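Local structure of DNA ligase (Aquifex aeolicus, 3QWU) at residues 48-53 / 161-166; 52-57 / 155-160; 78-83 / 215-220. The protein probably joins nucleic acid ends as an ATP-dependent ligase of the nucleotidyltransferase superfamily, and binds adenosine and calcium. One frame throughout, in Å; residues are numbered along the deposited sequence.

Contacts 1 and 2 start from the same run of chain, sharing Trp52 and Gly53; their centres lie about 11 Å apart. They also touch, for Gly166 O packs at 3.5 Å on Met160 CG. Contact 2 leads from there into the adenosine pocket, and contact 3, its centre again about 11 Å from that of contact 2, forms the other side of that pocket. The two meet where Asp158 OD2 forms a salt bridge with Lys219 NZ at 3.1 Å, and both touch the nucleoside. Contact 1 stays farther out: its centre is about 22 Å from that of contact 3, and the side chain of Trp52 is about 13 Å from the adenosine.

Contact 1. Residues 48-53 / 161-166; sequences DFIIWG and KKNEQG
Ile50 and Asn163 exchange two hydrogen bonds where a type II beta turn, Lys161 to Glu164, docks on strand 50-51, the last strand of a four-stranded antiparallel sheet. Asn163 N donates to Ile50 O at 2.8 Å. Asn163 CB points away, but CG beside the backbone N (chi1 -55°) brings OD1 back to Ile50 N, which donates at 2.9 Å, nearly straight but from well above the carbonyl plane. This side-chain carbonyl takes the place of a backbone acceptor. Packing is tight at two places. The extended Lys162 chain runs over one face of Phe49, CE 3.6 Å and NZ 4.3 Å from the ring centroid; NZ, a cation-pi partner, is also hydrogen-bonded to the carbonyl oxygens of Pro125 and Lys90. Gln165, though exposed, packs as closely, CG 3.5 Å from the centre of the Trp52 six-membered ring and its amide 14° from the indole plane; Ile50 CG2 lies over the opposite face. Putting an alanine in place of Trp52 would probably leave the Gln165 side chain without its flat support, free to swing into solvent. On the looser solvent side, Asn163 ND2 donates at 2.9 Å to a water that donates to Asp48 O.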
loop_
_atom_site.group_PDB
_atom_site.type_symbol
_atom_site.label_atom_id
_atom_site.label_comp_id
_atom_site.label_asym_id
_atom_site.label_seq_id
_atom_site.Cartn_x
_atom_site.Cartn_y
_atom_site.Cartn_z
ATOM N N ASP A 48 -13.057 -11.682 38.753
ATOM C CA ASP A 48 -12.308 -12.676 39.556
ATOM C C ASP A 48 -10.889 -12.913 39.044
ATOM O O ASP A 48 -10.079 -13.534 39.756
ATOM C CB ASP A 48 -13.030 -14.051 39.564
ATOM C CG ASP A 48 -14.354 -14.027 40.293
ATOM O OD1 ASP A 48 -14.372 -13.786 41.509
ATOM O OD2 ASP A 48 -15.382 -14.277 39.642
ATOM N N PHE A 49 -10.609 -12.485 37.808
ATOM C CA PHE A 49 -9.282 -12.643 37.226
ATOM C C PHE A 49 -9.058 -11.867 35.933
ATOM O O PHE A 49 -10.013 -11.447 35.286
ATOM C CB PHE A 49 -8.975 -14.117 36.947
ATOM C CG PHE A 49 -10.056 -14.832 36.225
ATOM C CD1 PHE A 49 -11.013 -15.574 36.938
ATOM C CD2 PHE A 49 -10.127 -14.775 34.825
ATOM C CE1 PHE A 49 -12.022 -16.246 36.271
ATOM C CE2 PHE A 49 -11.134 -15.441 34.135
ATOM C CZ PHE A 49 -12.084 -16.187 34.836
ATOM N N ILE A 50 -7.779 -11.691 35.592
ATOM C CA ILE A 50 -7.383 -11.142 34.318
ATOM C C ILE A 50 -6.867 -12.256 33.345
ATOM O O ILE A 50 -6.150 -13.194 33.742
ATOM C CB ILE A 50 -6.348 -10.026 34.465
ATOM C CG1 ILE A 50 -6.953 -8.884 35.294
ATOM C CG2 ILE A 50 -5.896 -9.551 33.050
ATOM C CD1 ILE A 50 -5.930 -7.910 35.866
ATOM N N ILE A 51 -7.313 -12.162 32.098
ATOM C CA ILE A 51 -6.827 -13.039 31.055
ATOM C C ILE A 51 -6.000 -12.113 30.224
ATOM O O ILE A 51 -6.536 -11.221 29.557
ATOM C CB ILE A 51 -7.944 -13.690 30.215
ATOM C CG1 ILE A 51 -9.014 -14.335 31.112
ATOM C CG2 ILE A 51 -7.321 -14.724 29.277
ATOM C CD1 ILE A 51 -8.582 -15.667 31.748
ATOM N N TRP A 52 -4.684 -12.278 30.308
ATOM C CA TRP A 52 -3.794 -11.396 29.576
ATOM C C TRP A 52 -3.919 -11.719 28.099
ATOM O O TRP A 52 -4.209 -12.859 27.732
ATOM C CB TRP A 52 -2.346 -11.482 30.077
ATOM C CG TRP A 52 -2.162 -10.718 31.361
ATOM C CD1 TRP A 52 -2.422 -11.164 32.640
ATOM C CD2 TRP A 52 -1.705 -9.374 31.501
ATOM N NE1 TRP A 52 -2.145 -10.178 33.554
ATOM C CE2 TRP A 52 -1.706 -9.069 32.878
ATOM C CE3 TRP A 52 -1.286 -8.399 30.603
ATOM C CZ2 TRP A 52 -1.299 -7.826 33.361
ATOM C CZ3 TRP A 52 -0.885 -7.169 31.084
ATOM C CH2 TRP A 52 -0.893 -6.892 32.438
ATOM N N GLY A 53 -3.794 -10.661 27.302
ATOM C CA GLY A 53 -3.773 -10.723 25.850
ATOM C C GLY A 53 -2.590 -11.533 25.350
ATOM O O GLY A 53 -1.591 -11.619 26.029
ATOM N N LYS A 161 -1.459 -18.333 32.200
ATOM C CA LYS A 161 -2.094 -18.500 33.480
ATOM C C LYS A 161 -2.919 -17.263 33.809
ATOM O O LYS A 161 -2.502 -16.167 33.547
ATOM C CB LYS A 161 -0.999 -18.688 34.574
ATOM C CG LYS A 161 -0.628 -20.156 34.881
ATOM C CD LYS A 161 0.533 -20.352 35.913
ATOM C CE LYS A 161 0.329 -21.658 36.741
ATOM N NZ LYS A 161 1.601 -22.347 37.205
ATOM N N LYS A 162 -4.061 -17.434 34.442
ATOM C CA LYS A 162 -4.839 -16.292 34.903
ATOM C C LYS A 162 -3.980 -15.312 35.720
ATOM O O LYS A 162 -3.175 -15.727 36.579
ATOM C CB LYS A 162 -6.023 -16.747 35.799
ATOM C CG LYS A 162 -7.287 -17.178 35.024
ATOM C CD LYS A 162 -8.228 -17.998 35.908
ATOM C CE LYS A 162 -9.361 -18.657 35.101
ATOM N NZ LYS A 162 -10.046 -19.711 35.894
ATOM N N ASN A 163 -4.192 -14.028 35.485
ATOM C CA ASN A 163 -3.508 -12.978 36.254
ATOM C C ASN A 163 -1.991 -12.873 35.988
ATOM O O ASN A 163 -1.287 -12.285 36.794
ATOM C CB ASN A 163 -3.728 -13.172 37.769
ATOM C CG ASN A 163 -5.187 -13.244 38.151
ATOM O OD1 ASN A 163 -5.952 -12.375 37.782
ATOM N ND2 ASN A 163 -5.574 -14.264 38.922
ATOM N N GLU A 164 -1.486 -13.454 34.888
ATOM C CA GLU A 164 -0.025 -13.535 34.640
ATOM C C GLU A 164 0.237 -13.374 33.187
ATOM O O GLU A 164 -0.612 -13.736 32.367
ATOM C CB GLU A 164 0.596 -14.889 35.022
ATOM C CG GLU A 164 0.051 -15.574 36.239
ATOM C CD GLU A 164 1.011 -15.622 37.359
ATOM O OE1 GLU A 164 1.360 -14.530 37.882
ATOM O OE2 GLU A 164 1.367 -16.758 37.760
ATOM N N GLN A 165 1.445 -12.932 32.866
ATOM C CA GLN A 165 1.758 -12.513 31.509
ATOM C C GLN A 165 2.571 -13.498 30.707
ATOM O O GLN A 165 2.577 -13.438 29.503
ATOM C CB GLN A 165 2.521 -11.193 31.527
ATOM C CG GLN A 165 1.628 -10.000 31.440
ATOM C CD GLN A 165 2.414 -8.818 31.021
ATOM O OE1 GLN A 165 2.645 -8.621 29.827
ATOM N NE2 GLN A 165 2.886 -8.041 31.990
ATOM N N GLY A 166 3.288 -14.391 31.356
ATOM C CA GLY A 166 4.178 -15.254 30.607
ATOM C C GLY A 166 3.518 -16.528 30.155
ATOM O O GLY A 166 2.321 -16.606 30.032
HETATM O O HOH W 1 -8.121 -15.065 39.971
#

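Contact 2. Residues 52-57 / 155-160. With ADN (adenosine), chain C.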
loop_
_atom_site.group_PDB
_atom_site.type_symbol
_atom_site.label_atom_id
_atom_site.label_comp_id
_atom_site.label_asym_id
_atom_site.label_seq_id
_atom_site.Cartn_x
_atom_site.Cartn_y
_atom_site.Cartn_z
ATOM N N TRP A 52 -4.684 -12.278 30.308
ATOM C CA TRP A 52 -3.794 -11.396 29.576
ATOM C C TRP A 52 -3.919 -11.719 28.099
ATOM O O TRP A 52 -4.209 -12.859 27.732
ATOM C CB TRP A 52 -2.346 -11.482 30.077
ATOM C CG TRP A 52 -2.162 -10.718 31.361
ATOM C CD1 TRP A 52 -2.422 -11.164 32.640
ATOM C CD2 TRP A 52 -1.705 -9.374 31.501
ATOM N NE1 TRP A 52 -2.145 -10.178 33.554
ATOM C CE2 TRP A 52 -1.706 -9.069 32.878
ATOM C CE3 TRP A 52 -1.286 -8.399 30.603
ATOM C CZ2 TRP A 52 -1.299 -7.826 33.361
ATOM C CZ3 TRP A 52 -0.885 -7.169 31.084
ATOM C CH2 TRP A 52 -0.893 -6.892 32.438
ATOM N N GLY A 53 -3.794 -10.661 27.302
ATOM C CA GLY A 53 -3.773 -10.723 25.850
ATOM C C GLY A 53 -2.590 -11.533 25.350
ATOM O O GLY A 53 -1.591 -11.619 26.029
ATOM N N TYR A 54 -2.734 -12.165 24.183
ATOM C CA TYR A 54 -1.625 -12.934 23.600
ATOM C C TYR A 54 -0.712 -11.909 23.021
ATOM O O TYR A 54 -1.182 -11.027 22.328
ATOM C CB TYR A 54 -2.072 -13.918 22.513
ATOM C CG TYR A 54 -1.014 -14.932 22.230
ATOM C CD1 TYR A 54 -0.172 -14.803 21.142
ATOM C CD2 TYR A 54 -0.862 -16.011 23.032
ATOM C CE1 TYR A 54 0.820 -15.743 20.869
ATOM C CE2 TYR A 54 0.103 -16.975 22.757
ATOM C CZ TYR A 54 0.954 -16.812 21.693
ATOM O OH TYR A 54 1.881 -17.758 21.448
ATOM N N PRO A 55 0.575 -11.954 23.384
ATOM C CA PRO A 55 1.534 -10.923 23.028
ATOM C C PRO A 55 2.046 -11.071 21.576
ATOM O O PRO A 55 1.979 -12.159 20.998
ATOM C CB PRO A 55 2.648 -11.132 24.058
ATOM C CG PRO A 55 2.635 -12.570 24.312
ATOM C CD PRO A 55 1.195 -13.025 24.175
ATOM N N HIS A 56 2.503 -9.961 20.998
ATOM C CA HIS A 56 2.915 -9.887 19.597
ATOM C C HIS A 56 4.171 -10.723 19.380
ATOM O O HIS A 56 5.125 -10.604 20.141
ATOM C CB HIS A 56 3.161 -8.412 19.179
ATOM C CG HIS A 56 1.911 -7.565 19.157
ATOM N ND1 HIS A 56 0.855 -7.803 18.290
ATOM C CD2 HIS A 56 1.538 -6.495 19.914
ATOM C CE1 HIS A 56 -0.114 -6.927 18.517
ATOM N NE2 HIS A 56 0.275 -6.122 19.494
ATOM N N ILE A 57 4.177 -11.576 18.360
ATOM C CA ILE A 57 5.424 -12.251 17.962
ATOM C C ILE A 57 6.090 -11.500 16.795
ATOM O O ILE A 57 5.483 -11.266 15.775
ATOM C CB ILE A 57 5.159 -13.703 17.518
ATOM C CG1 ILE A 57 4.233 -14.391 18.519
ATOM C CG2 ILE A 57 6.492 -14.429 17.249
ATOM C CD1 ILE A 57 4.073 -15.910 18.331
ATOM N N PHE A 155 -5.755 -26.448 17.715
ATOM C CA PHE A 155 -4.412 -26.855 17.964
ATOM C C PHE A 155 -3.764 -25.984 19.025
ATOM O O PHE A 155 -3.476 -24.820 18.764
ATOM C CB PHE A 155 -3.635 -26.758 16.657
ATOM C CG PHE A 155 -4.171 -27.667 15.548
ATOM C CD1 PHE A 155 -3.813 -28.982 15.477
ATOM C CD2 PHE A 155 -5.029 -27.191 14.598
ATOM C CE1 PHE A 155 -4.325 -29.842 14.436
ATOM C CE2 PHE A 155 -5.515 -28.043 13.569
ATOM C CZ PHE A 155 -5.175 -29.366 13.541
ATOM N N VAL A 156 -3.567 -26.541 20.229
ATOM C CA VAL A 156 -2.855 -25.877 21.300
ATOM C C VAL A 156 -1.369 -25.604 20.927
ATOM O O VAL A 156 -0.691 -26.461 20.349
ATOM C CB VAL A 156 -2.879 -26.763 22.617
ATOM C CG1 VAL A 156 -2.091 -26.065 23.763
ATOM C CG2 VAL A 156 -4.290 -27.089 23.042
ATOM N N PHE A 157 -0.905 -24.385 21.208
ATOM C CA PHE A 157 0.491 -23.995 21.044
ATOM C C PHE A 157 1.060 -23.295 22.285
ATOM O O PHE A 157 2.286 -23.044 22.371
ATOM C CB PHE A 157 0.661 -23.090 19.804
ATOM C CG PHE A 157 -0.151 -21.824 19.831
ATOM C CD1 PHE A 157 0.166 -20.787 20.663
ATOM C CD2 PHE A 157 -1.261 -21.674 19.023
ATOM C CE1 PHE A 157 -0.658 -19.621 20.666
ATOM C CE2 PHE A 157 -2.046 -20.529 19.061
ATOM C CZ PHE A 157 -1.752 -19.526 19.887
ATOM N N ASP A 158 0.208 -22.929 23.243
ATOM C CA ASP A 158 0.732 -22.316 24.475
ATOM C C ASP A 158 -0.244 -22.477 25.660
ATOM O O ASP A 158 -1.435 -22.789 25.469
ATOM C CB ASP A 158 1.132 -20.814 24.228
ATOM C CG ASP A 158 2.619 -20.634 23.719
ATOM O OD1 ASP A 158 3.545 -21.288 24.297
ATOM O OD2 ASP A 158 2.857 -19.829 22.766
ATOM N N PHE A 159 0.287 -22.330 26.869
ATOM C CA PHE A 159 -0.539 -22.101 28.042
ATOM C C PHE A 159 -0.071 -20.830 28.704
ATOM O O PHE A 159 1.124 -20.547 28.772
ATOM C CB PHE A 159 -0.429 -23.221 29.078
ATOM C CG PHE A 159 -0.952 -24.551 28.618
ATOM C CD1 PHE A 159 -2.284 -24.833 28.677
ATOM C CD2 PHE A 159 -0.083 -25.538 28.168
ATOM C CE1 PHE A 159 -2.743 -26.058 28.268
ATOM C CE2 PHE A 159 -0.563 -26.793 27.759
ATOM C CZ PHE A 159 -1.878 -27.030 27.776
ATOM N N MET A 160 -1.035 -20.046 29.139
ATOM C CA MET A 160 -0.797 -18.918 29.965
ATOM C C MET A 160 -1.479 -19.257 31.250
ATOM O O MET A 160 -2.024 -20.345 31.369
ATOM C CB MET A 160 -1.366 -17.677 29.301
ATOM C CG MET A 160 -0.531 -17.261 28.093
ATOM S SD MET A 160 -1.129 -15.818 27.200
ATOM C CE MET A 160 -0.779 -14.448 28.333
HETATM O "O5'" ADN C . 1.190 -13.727 15.999
HETATM C "C5'" ADN C . 1.359 -15.070 15.544
HETATM C "C4'" ADN C . 0.008 -15.774 15.522
HETATM O "O4'" ADN C . 0.096 -17.083 14.879
HETATM C "C3'" ADN C . -0.492 -16.033 16.936
HETATM O "O3'" ADN C . -1.277 -14.984 17.499
HETATM C "C2'" ADN C . -1.266 -17.342 16.818
HETATM O "O2'" ADN C . -2.662 -17.101 16.763
HETATM C "C1'" ADN C . -0.803 -18.008 15.525
HETATM N N9 ADN C . -0.081 -19.274 15.729
HETATM C C8 ADN C . -0.237 -20.361 14.938
HETATM N N7 ADN C . 0.545 -21.396 15.330
HETATM C C5 ADN C . 1.246 -20.924 16.393
HETATM C C6 ADN C . 2.286 -21.488 17.260
HETATM N N6 ADN C . 2.675 -22.773 17.025
HETATM N N1 ADN C . 2.762 -20.722 18.290
HETATM C C2 ADN C . 2.334 -19.438 18.466
HETATM N N3 ADN C . 1.397 -18.845 17.672
HETATM C C4 ADN C . 0.830 -19.539 16.660
#
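Tyr54 OH donates to Asp158 OD2 at 2.6 Å, arriving on the anti lone pair, the one turned away from the other carboxylate oxygen. The carboxylate oxygen lies at the edge of the phenol ring, in its plane, and the two planes are 33° apart. Beside this bond the edge of Phe157 points at the face of Tyr54 in an offset edge-to-face pair, centroids 5.3 Å apart and planes at 80°, with Phe157 CE1 3.4 Å from Tyr54 CZ. On the opposite face of the tyrosine, Pro55 CD closes in. The Phe157 ring turns its own face to the adenine and lies almost parallel to it: CD1 is 3.4 Å from C2 of the adenosine, and N3 sits over the ring centre. With CG between the backbone N and the carbonyl carbon (chi1 59°) the ring lies along the base; CB, placed by the strand backbone, touches it too. Ile57 CD1 adds a 3.9 Å contact with the same C2.

The aromatic-aspartate pair on strand 153-161 is consistent with motif IIIa of nucleotidyltransferases, whose aromatic residue stacks on the nucleotide base. Phe157 and Asp158 both face Cys130 in a classic beta bulge, and both start their side chains toward 52-57. Farther out, Met160 turns back at chi3: SD meets Tyr54 CD2 at 4.2 Å in an oblique Met-aromatic contact, and CE reaches Trp52 CB at 3.8 Å. Asp158 is itself held by positive charges: OD2 also pairs with Arg227 and Lys219, and OD1 with Lys173. Phe167 meets the Tyr54 ring and also packs on Met160.

Contact 3. Residues 78-83 / 215-220; sequences EEKVDG and GVVFKE. With CA (calcium ion), chain D; ADN (adenosine), chain C.
The Lys-X-Asp-Gly sequence of motif I, the signature of the nucleotidyltransferase superfamily, begins at Lys80 on strand 75-80 and runs on into the loop; the strand pairs here antiparallel with strand 215-220, which with Glu214 just before it is consistent with motif IV. Glu78 and Val217 form a hydrogen-bonded pair, with Glu78 N donating to Val217 O at 3.0 Å and Val217 N to Glu78 O at 2.8 Å; Glu79 and Val216 are the non-hydrogen-bonded pair beside it. On the face that carries Glu78 and Val217 the strands floor the adenosine pocket. Val217 CG2 lies 3.6 Å from N1 of the base, on the side opposite Phe157. Lys219, its chain extended beyond CG, brings NZ to N1 of the adenosine at 2.9 Å and into a salt bridge with Glu78 OE1, modelled so short that its exact length is doubtful. N6 of the base donates to Glu79 O at 2.8 Å, and only weakly to Glu78 OE1. Lys173 and Gln170 hold the other oxygen of Glu78. Lys80 bends at its end (chi4 -36°) to put NZ 2.8 Å from O4' of the ribose, while Glu214 binds the same amine. Asp82 OD2 binds the calcium ion at 2.6 Å, completed by Glu143, Asp239 and waters, one of which also donates to Asp82 OD1. A donor at N1 and a backbone acceptor at N6 suit adenine and would probably disfavour guanine, and by family Lys80 is probably the nucleophile that carries AMP.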
loop_
_atom_site.group_PDB
_atom_site.type_symbol
_atom_site.label_atom_id
_atom_site.label_comp_id
_atom_site.label_asym_id
_atom_site.label_seq_id
_atom_site.Cartn_x
_atom_site.Cartn_y
_atom_site.Cartn_z
ATOM N N GLU A 78 8.148 -24.866 16.199
ATOM C CA GLU A 78 6.749 -25.313 16.125
ATOM C C GLU A 78 6.084 -24.851 14.817
ATOM O O GLU A 78 6.451 -23.831 14.291
ATOM C CB GLU A 78 5.937 -24.728 17.282
ATOM C CG GLU A 78 6.323 -25.302 18.577
ATOM C CD GLU A 78 5.435 -24.833 19.712
ATOM O OE1 GLU A 78 4.759 -23.783 19.600
ATOM O OE2 GLU A 78 5.409 -25.555 20.712
ATOM N N GLU A 79 5.090 -25.595 14.332
ATOM C CA GLU A 79 4.358 -25.195 13.146
ATOM C C GLU A 79 3.451 -24.017 13.486
ATOM O O GLU A 79 2.794 -24.010 14.520
ATOM C CB GLU A 79 3.497 -26.312 12.564
ATOM C CG GLU A 79 2.684 -25.800 11.327
ATOM C CD GLU A 79 1.694 -26.820 10.738
ATOM O OE1 GLU A 79 1.570 -27.911 11.309
ATOM O OE2 GLU A 79 1.047 -26.529 9.706
ATOM N N LYS A 80 3.457 -23.033 12.595
ATOM C CA LYS A 80 2.566 -21.920 12.664
ATOM C C LYS A 80 1.325 -22.274 11.795
ATOM O O LYS A 80 1.390 -22.482 10.568
ATOM C CB LYS A 80 3.259 -20.621 12.186
ATOM C CG LYS A 80 2.460 -19.403 12.637
ATOM C CD LYS A 80 2.899 -18.066 12.102
ATOM C CE LYS A 80 1.720 -16.992 12.305
ATOM N NZ LYS A 80 0.237 -17.527 12.120
ATOM N N VAL A 81 0.203 -22.439 12.461
ATOM C CA VAL A 81 -1.012 -22.904 11.804
ATOM C C VAL A 81 -1.826 -21.652 11.468
ATOM O O VAL A 81 -2.008 -20.742 12.293
ATOM C CB VAL A 81 -1.835 -23.869 12.721
ATOM C CG1 VAL A 81 -3.221 -24.092 12.127
ATOM C CG2 VAL A 81 -1.130 -25.186 12.895
ATOM N N ASP A 82 -2.302 -21.620 10.244
ATOM C CA ASP A 82 -3.003 -20.471 9.719
ATOM C C ASP A 82 -4.498 -20.600 10.007
ATOM O O ASP A 82 -5.241 -21.247 9.279
ATOM C CB ASP A 82 -2.733 -20.337 8.234
ATOM C CG ASP A 82 -3.308 -19.043 7.653
ATOM O OD1 ASP A 82 -3.566 -18.062 8.398
ATOM O OD2 ASP A 82 -3.483 -18.983 6.424
ATOM N N GLY A 83 -4.918 -19.980 11.101
ATOM C CA GLY A 83 -6.320 -19.960 11.494
ATOM C C GLY A 83 -6.498 -18.682 12.292
ATOM O O GLY A 83 -5.942 -17.653 11.932
ATOM N N GLY A 215 4.307 -21.705 7.942
ATOM C CA GLY A 215 5.567 -21.307 8.535
ATOM C C GLY A 215 5.813 -21.961 9.873
ATOM O O GLY A 215 5.199 -22.969 10.191
ATOM N N VAL A 216 6.733 -21.407 10.645
ATOM C CA VAL A 216 7.010 -21.899 11.977
ATOM C C VAL A 216 7.091 -20.755 12.955
ATOM O O VAL A 216 7.283 -19.593 12.558
ATOM C CB VAL A 216 8.355 -22.696 11.988
ATOM C CG1 VAL A 216 8.290 -23.841 10.994
ATOM C CG2 VAL A 216 9.554 -21.743 11.674
ATOM N N VAL A 217 6.941 -21.091 14.245
ATOM C CA VAL A 217 7.298 -20.186 15.363
ATOM C C VAL A 217 8.474 -20.720 16.136
ATOM O O VAL A 217 8.487 -21.861 16.519
ATOM C CB VAL A 217 6.136 -20.012 16.365
ATOM C CG1 VAL A 217 6.480 -18.960 17.424
ATOM C CG2 VAL A 217 4.894 -19.612 15.641
ATOM N N PHE A 218 9.473 -19.880 16.372
ATOM C CA PHE A 218 10.649 -20.273 17.125
ATOM C C PHE A 218 10.476 -19.822 18.577
ATOM O O PHE A 218 10.048 -18.697 18.803
ATOM C CB PHE A 218 11.882 -19.607 16.525
ATOM C CG PHE A 218 12.091 -19.911 15.064
ATOM C CD1 PHE A 218 12.639 -21.108 14.678
ATOM C CD2 PHE A 218 11.788 -18.969 14.090
ATOM C CE1 PHE A 218 12.884 -21.404 13.363
ATOM C CE2 PHE A 218 12.005 -19.255 12.778
ATOM C CZ PHE A 218 12.573 -20.511 12.408
ATOM N N LYS A 219 10.783 -20.702 19.539
ATOM C CA LYS A 219 10.569 -20.442 21.006
ATOM C C LYS A 219 11.776 -20.791 21.860
ATOM O O LYS A 219 12.088 -21.955 22.053
ATOM C CB LYS A 219 9.359 -21.197 21.538
ATOM C CG LYS A 219 8.143 -20.972 20.662
ATOM C CD LYS A 219 6.798 -21.394 21.235
ATOM C CE LYS A 219 5.670 -21.084 20.198
ATOM N NZ LYS A 219 4.298 -21.582 20.603
ATOM N N GLU A 220 12.446 -19.751 22.347
ATOM C CA GLU A 220 13.668 -19.893 23.119
ATOM C C GLU A 220 13.416 -20.690 24.379
ATOM O O GLU A 220 12.466 -20.461 25.105
ATOM C CB GLU A 220 14.306 -18.537 23.459
ATOM C CG GLU A 220 15.809 -18.635 23.831
ATOM C CD GLU A 220 16.406 -17.256 24.055
ATOM O OE1 GLU A 220 16.186 -16.700 25.132
ATOM O OE2 GLU A 220 17.026 -16.692 23.140
HETATM CA CA CA D . -2.131 -17.452 4.826
HETATM O "O5'" ADN C . 1.190 -13.727 15.999
HETATM C "C5'" ADN C . 1.359 -15.070 15.544
HETATM C "C4'" ADN C . 0.008 -15.774 15.522
HETATM O "O4'" ADN C . 0.096 -17.083 14.879
HETATM C "C3'" ADN C . -0.492 -16.033 16.936
HETATM O "O3'" ADN C . -1.277 -14.984 17.499
HETATM C "C2'" ADN C . -1.266 -17.342 16.818
HETATM O "O2'" ADN C . -2.662 -17.101 16.763
HETATM C "C1'" ADN C . -0.803 -18.008 15.525
HETATM N N9 ADN C . -0.081 -19.274 15.729
HETATM C C8 ADN C . -0.237 -20.361 14.938
HETATM N N7 ADN C . 0.545 -21.396 15.330
HETATM C C5 ADN C . 1.246 -20.924 16.393
HETATM C C6 ADN C . 2.286 -21.488 17.260
HETATM N N6 ADN C . 2.675 -22.773 17.025
HETATM N N1 ADN C . 2.762 -20.722 18.290
HETATM C C2 ADN C . 2.334 -19.438 18.466
HETATM N N3 ADN C . 1.397 -18.845 17.672
HETATM C C4 ADN C . 0.830 -19.539 16.660
HETATM O O HOH W 2 -3.138 -16.107 6.467
HETATM O O HOH W 3 -0.573 -16.258 5.910
#